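Local structure of putative lipoprotein (Bacteroides fragilis, 3QNK) at residues 42-47 against 464-469; 456-461 against 496-501. The protein is of unknown specific function but, as a SusD-like outer-membrane lipoprotein, probably helps capture glycans at the cell surface for uptake. All coordinates share one frame; numbering follows the deposited sequence.

Interaction 1 of 2, residues 42-47 against 464-469; sequences RSDNSV and PETQTT
One water oxygen is gripped from both segments, by Gln467 and Thr466 on one and by Asp44 on the other. It donates to Gln467 OE1 at 2.7 Å. It also bonds Thr466 OG1 at 3.1 Å and takes a weak bond from the backbone N of Asp44. No direct hydrogen bond joins the segments.

The carboxylate of Asp44 lies against the methyl side of Thr466, with OD2 3.3 Å from CG2. This is packing. The charge of Asp44 is met instead by Arg453, which forms a salt bridge with OD1. At Thr466, OG1 sits between the backbone N and the carbonyl carbon (chi1 61°). The branch thus presents CG2 to the carboxylate, while OG1 serves the water and the backbone O of Ile462.

Gln467 follows the short helix 463-466 and is the centre of an inverse gamma turn. Its side chain bends at chi2 (-67°), which brings the amide over to the 42-47 loop. OE1 takes the water and NE2 bonds Asn62 OD1, so the two bonds fix which way round the amide sits. NE2 is also 3.4 Å from Arg42 O, but the angle is too poor for a hydrogen bond.

The loop keeps its own shape. Ser43 to Ser46 form a type I beta turn. Ser43 OG accepts from Asn45 N at 3.2 Å in an ST turn, and also bonds the backbone O of Glu40. Arg42 NH2 forms a salt bridge with Asp74.

All the touching residues are buried. The chemistry implies a polar seam in the protein interior, where a water bridges groups that do not bond directly and the buried charges are balanced by partners elsewhere in the chain.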
loop_
_atom_site.group_PDB
_atom_site.type_symbol
_atom_site.label_atom_id
_atom_site.label_comp_id
_atom_site.label_asym_id
_atom_site.label_seq_id
_atom_site.Cartn_x
_atom_site.Cartn_y
_atom_site.Cartn_z
ATOM N N ARG B 42 12.698 11.805 13.037
ATOM C CA ARG B 42 12.923 10.780 14.071
ATOM C C ARG B 42 14.390 10.845 14.467
ATOM O O ARG B 42 14.934 9.880 14.975
ATOM C CB ARG B 42 12.445 9.365 13.641
ATOM C CG ARG B 42 10.946 9.380 13.375
ATOM C CD ARG B 42 10.291 8.054 13.220
ATOM N NE ARG B 42 10.295 7.612 11.835
ATOM C CZ ARG B 42 9.217 7.341 11.097
ATOM N NH1 ARG B 42 8.003 7.427 11.622
ATOM N NH2 ARG B 42 9.352 6.955 9.835
ATOM N N SER B 43 15.006 12.022 14.275
ATOM C CA SER B 43 16.413 12.324 14.554
ATOM C C SER B 43 16.548 13.676 15.266
ATOM O O SER B 43 15.639 14.509 15.216
ATOM C CB SER B 43 17.234 12.329 13.258
ATOM O OG SER B 43 17.219 13.600 12.637
ATOM N N ASP B 44 17.724 13.926 15.854
ATOM C CA ASP B 44 17.986 15.157 16.606
ATOM C C ASP B 44 18.080 16.420 15.700
ATOM O O ASP B 44 18.275 17.516 16.232
ATOM C CB ASP B 44 19.253 14.993 17.447
ATOM C CG ASP B 44 20.526 14.713 16.679
ATOM O OD1 ASP B 44 20.435 14.145 15.549
ATOM O OD2 ASP B 44 21.620 15.007 17.226
ATOM N N ASN B 45 17.886 16.275 14.356
ATOM C CA ASN B 45 17.925 17.415 13.432
ATOM C C ASN B 45 16.590 18.124 13.310
ATOM O O ASN B 45 16.555 19.285 12.878
ATOM C CB ASN B 45 18.363 16.984 12.038
ATOM C CG ASN B 45 19.842 16.824 11.898
ATOM O OD1 ASN B 45 20.618 17.056 12.830
ATOM N ND2 ASN B 45 20.259 16.407 10.735
ATOM N N SER B 46 15.476 17.419 13.632
ATOM C CA SER B 46 14.166 17.998 13.421
ATOM C C SER B 46 13.121 17.531 14.403
ATOM O O SER B 46 13.122 16.367 14.798
ATOM C CB SER B 46 13.685 17.671 12.002
ATOM O OG SER B 46 12.406 18.216 11.714
ATOM N N VAL B 47 12.196 18.458 14.753
ATOM C CA VAL B 47 10.952 18.237 15.488
ATOM C C VAL B 47 9.859 18.680 14.508
ATOM O O VAL B 47 9.779 19.870 14.186
ATOM C CB VAL B 47 10.861 18.962 16.866
ATOM C CG1 VAL B 47 9.477 18.786 17.494
ATOM C CG2 VAL B 47 11.969 18.517 17.833
ATOM N N PRO B 464 21.436 7.273 22.443
ATOM C CA PRO B 464 21.211 7.858 23.791
ATOM C C PRO B 464 21.577 9.344 23.884
ATOM O O PRO B 464 20.910 10.098 24.567
ATOM C CB PRO B 464 22.125 7.026 24.678
ATOM C CG PRO B 464 22.336 5.752 23.929
ATOM C CD PRO B 464 22.347 6.102 22.512
ATOM N N GLU B 465 22.623 9.750 23.188
ATOM C CA GLU B 465 23.163 11.103 23.146
ATOM C C GLU B 465 22.282 12.052 22.338
ATOM O O GLU B 465 22.269 13.261 22.613
ATOM C CB GLU B 465 24.579 11.076 22.496
ATOM C CG GLU B 465 25.671 10.312 23.244
ATOM C CD GLU B 465 25.954 8.868 22.878
ATOM O OE1 GLU B 465 24.997 8.070 22.759
ATOM O OE2 GLU B 465 27.153 8.512 22.803
ATOM N N THR B 466 21.578 11.537 21.319
ATOM C CA THR B 466 20.814 12.391 20.419
ATOM C C THR B 466 19.305 12.375 20.682
ATOM O O THR B 466 18.665 13.422 20.570
ATOM C CB THR B 466 21.114 12.002 18.966
ATOM O OG1 THR B 466 20.721 10.653 18.737
ATOM C CG2 THR B 466 22.579 12.175 18.606
ATOM N N GLN B 467 18.716 11.208 21.033
ATOM C CA GLN B 467 17.274 11.134 21.279
ATOM C C GLN B 467 16.996 11.464 22.747
ATOM O O GLN B 467 16.756 10.568 23.569
ATOM C CB GLN B 467 16.713 9.763 20.857
ATOM C CG GLN B 467 16.776 9.479 19.349
ATOM C CD GLN B 467 15.860 10.379 18.548
ATOM O OE1 GLN B 467 16.272 11.435 18.057
ATOM N NE2 GLN B 467 14.616 9.968 18.352
ATOM N N THR B 468 17.076 12.774 23.075
ATOM C CA THR B 468 16.854 13.332 24.412
ATOM C C THR B 468 15.869 14.492 24.348
ATOM O O THR B 468 14.970 14.481 23.517
ATOM C CB THR B 468 18.176 13.809 25.042
ATOM O OG1 THR B 468 18.900 14.593 24.098
ATOM C CG2 THR B 468 19.025 12.688 25.537
ATOM N N THR B 469 16.038 15.495 25.242
ATOM C CA THR B 469 15.219 16.687 25.235
ATOM C C THR B 469 15.804 17.614 24.192
ATOM O O THR B 469 16.984 17.981 24.280
ATOM C CB THR B 469 15.116 17.303 26.618
ATOM O OG1 THR B 469 14.472 16.365 27.473
ATOM C CG2 THR B 469 14.318 18.599 26.615
HETATM O O HOH W 1 18.575 11.136 16.588
#

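Interaction 2 of 2, residues 456-461 against 496-501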
loop_
_atom_site.group_PDB
_atom_site.type_symbol
_atom_site.label_atom_id
_atom_site.label_comp_id
_atom_site.label_asym_id
_atom_site.label_seq_id
_atom_site.Cartn_x
_atom_site.Cartn_y
_atom_site.Cartn_z
ATOM N N ASP B 456 22.950 7.741 10.371
ATOM C CA ASP B 456 24.254 8.070 10.932
ATOM C C ASP B 456 24.243 7.795 12.466
ATOM O O ASP B 456 25.123 7.100 12.974
ATOM C CB ASP B 456 24.614 9.514 10.615
ATOM C CG ASP B 456 25.058 9.758 9.170
ATOM O OD1 ASP B 456 25.395 8.764 8.460
ATOM O OD2 ASP B 456 25.103 10.939 8.756
ATOM N N VAL B 457 23.177 8.219 13.157
ATOM C CA VAL B 457 22.977 7.993 14.588
ATOM C C VAL B 457 22.962 6.472 14.881
ATOM O O VAL B 457 23.560 6.016 15.860
ATOM C CB VAL B 457 21.669 8.703 15.060
ATOM C CG1 VAL B 457 21.174 8.180 16.404
ATOM C CG2 VAL B 457 21.856 10.221 15.119
ATOM N N ARG B 458 22.297 5.707 14.007
ATOM C CA ARG B 458 22.098 4.254 14.086
ATOM C C ARG B 458 23.391 3.506 13.909
ATOM O O ARG B 458 23.704 2.600 14.707
ATOM C CB ARG B 458 21.100 3.841 12.987
ATOM C CG ARG B 458 20.799 2.370 12.910
ATOM C CD ARG B 458 19.523 2.154 12.113
ATOM N NE ARG B 458 18.328 2.161 12.947
ATOM C CZ ARG B 458 17.163 1.679 12.542
ATOM N NH1 ARG B 458 17.043 1.159 11.327
ATOM N NH2 ARG B 458 16.112 1.693 13.356
ATOM N N ARG B 459 24.144 3.860 12.845
ATOM C CA ARG B 459 25.398 3.182 12.513
ATOM C C ARG B 459 26.520 3.586 13.471
ATOM O O ARG B 459 27.306 2.726 13.864
ATOM C CB ARG B 459 25.790 3.370 11.046
ATOM C CG ARG B 459 26.176 4.774 10.646
ATOM C CD ARG B 459 26.289 4.846 9.155
ATOM N NE ARG B 459 26.675 6.182 8.731
ATOM C CZ ARG B 459 27.926 6.591 8.616
ATOM N NH1 ARG B 459 28.932 5.763 8.876
ATOM N NH2 ARG B 459 28.187 7.826 8.237
ATOM N N TRP B 460 26.570 4.858 13.887
ATOM C CA TRP B 460 27.549 5.331 14.862
ATOM C C TRP B 460 27.180 4.913 16.266
ATOM O O TRP B 460 28.008 5.035 17.172
ATOM C CB TRP B 460 27.665 6.856 14.829
ATOM C CG TRP B 460 28.262 7.386 13.568
ATOM C CD1 TRP B 460 29.140 6.755 12.741
ATOM C CD2 TRP B 460 28.056 8.688 13.019
ATOM N NE1 TRP B 460 29.463 7.569 11.689
ATOM C CE2 TRP B 460 28.823 8.768 11.837
ATOM C CE3 TRP B 460 27.275 9.795 13.407
ATOM C CZ2 TRP B 460 28.833 9.899 11.027
ATOM C CZ3 TRP B 460 27.288 10.926 12.609
ATOM C CH2 TRP B 460 28.070 10.975 11.439
ATOM N N LYS B 461 25.928 4.447 16.457
ATOM C CA LYS B 461 25.388 4.010 17.733
ATOM C C LYS B 461 25.486 5.162 18.765
ATOM O O LYS B 461 26.146 5.014 19.782
ATOM C CB LYS B 461 26.033 2.691 18.231
ATOM C CG LYS B 461 25.641 1.497 17.377
ATOM C CD LYS B 461 25.796 0.162 18.113
ATOM C CE LYS B 461 25.475 -1.086 17.283
ATOM N NZ LYS B 461 24.087 -1.106 16.714
ATOM N N TYR B 496 17.976 0.508 17.343
ATOM C CA TYR B 496 19.090 0.459 16.363
ATOM C C TYR B 496 18.659 -0.374 15.144
ATOM O O TYR B 496 19.346 -0.369 14.112
ATOM C CB TYR B 496 20.396 -0.038 16.974
ATOM C CG TYR B 496 21.127 1.022 17.775
ATOM C CD1 TYR B 496 21.332 2.300 17.261
ATOM C CD2 TYR B 496 21.634 0.741 19.039
ATOM C CE1 TYR B 496 21.981 3.283 18.005
ATOM C CE2 TYR B 496 22.264 1.730 19.806
ATOM C CZ TYR B 496 22.458 2.989 19.275
ATOM O OH TYR B 496 23.094 3.940 20.032
ATOM N N LEU B 497 17.454 -1.014 15.240
ATOM C CA LEU B 497 16.812 -1.755 14.151
ATOM C C LEU B 497 15.315 -1.510 14.160
ATOM O O LEU B 497 14.735 -1.343 15.233
ATOM C CB LEU B 497 17.107 -3.261 14.247
ATOM C CG LEU B 497 18.502 -3.735 13.794
ATOM C CD1 LEU B 497 18.597 -5.239 13.881
ATOM C CD2 LEU B 497 18.816 -3.277 12.334
ATOM N N THR B 498 14.688 -1.474 12.969
ATOM C CA THR B 498 13.228 -1.296 12.777
ATOM C C THR B 498 12.508 -2.631 13.013
ATOM O O THR B 498 13.012 -3.652 12.542
ATOM C CB THR B 498 12.960 -0.732 11.376
ATOM O OG1 THR B 498 13.593 0.535 11.321
ATOM C CG2 THR B 498 11.463 -0.565 11.060
ATOM N N PRO B 499 11.363 -2.698 13.739
ATOM C CA PRO B 499 10.712 -4.022 13.921
ATOM C C PRO B 499 10.155 -4.559 12.611
ATOM O O PRO B 499 9.757 -3.792 11.721
ATOM C CB PRO B 499 9.581 -3.756 14.926
ATOM C CG PRO B 499 9.377 -2.329 14.965
ATOM C CD PRO B 499 10.561 -1.619 14.365
ATOM N N VAL B 500 10.212 -5.872 12.462
ATOM C CA VAL B 500 9.596 -6.534 11.323
ATOM C C VAL B 500 8.091 -6.514 11.656
ATOM O O VAL B 500 7.727 -6.816 12.805
ATOM C CB VAL B 500 10.166 -7.964 11.076
ATOM C CG1 VAL B 500 9.365 -8.717 10.017
ATOM C CG2 VAL B 500 11.652 -7.924 10.715
ATOM N N PRO B 501 7.206 -6.108 10.720
ATOM C CA PRO B 501 5.757 -6.090 11.028
ATOM C C PRO B 501 5.250 -7.427 11.590
ATOM O O PRO B 501 5.615 -8.481 11.089
ATOM C CB PRO B 501 5.140 -5.773 9.672
ATOM C CG PRO B 501 6.175 -4.982 9.009
ATOM C CD PRO B 501 7.450 -5.655 9.347
#
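Lys461 lies along one face of the Tyr496 ring. Its CB is near the phenol end, 3.7 Å from Tyr496 CZ. Its CG stands over the middle of the ring, 4.0 Å from the centroid, in a CH-pi contact. The chain then bends at chi4 (-58°). This brings NZ to 4.3 Å from the same centroid, an off-centre cation-pi contact.

Arg458 packs against the backbone around the tyrosine. Tyr496 O sits 3.0 Å above the guanidinium plane, toward its rim, and is not hydrogen-bonded to it. Thr498 OG1 lies at the edge, in plane. It takes a weak bond from Arg458 NH2 at 3.4 Å.

Further bonds position these groups. Arg458 NH2 also bonds Leu495 O, and NH1 bonds Lys124 O, so backbone carbonyls on two sections of chain steady the guanidinium. A bound acetate, probably from the crystallisation liquor, lies about 4 Å from this side chain. Tyr496 OH accepts from Gly463 N. On the helix, Arg459 grips Asp456 OD1 side-on with NE and NH2 in a salt bridge, and its NH1 reaches Glu400.

Lys461 has positive phi and is the C-prime residue of helix 453-460. Ile462 N bonds Val457 O, and Lys461 N bonds Arg458 O weakly. This is the Schellman motif, a common helix C-terminal cap, here packed against the tyrosine.

Interactions 1 and 2 have centres 14 Å apart and touch. Interaction 1 is fully buried. Interaction 2 is partly buried, with Lys461 exposed at its border. Helices 453-460 and 463-466 follow each other in the chain and link the two. Between them, Val457 packs on Thr466, and Pro464 meets Tyr496. Helix 453-460 also supplies Arg453, the salt-bridge partner of Asp44. Interaction 1 brings an N-terminal loop to a distant part of the sequence. Interaction 2 joins pieces only 35 residues apart. The buried site joins its segments through a bridging water and close packing, while the more open one uses an aromatic face and an arginine set against backbone carbonyls.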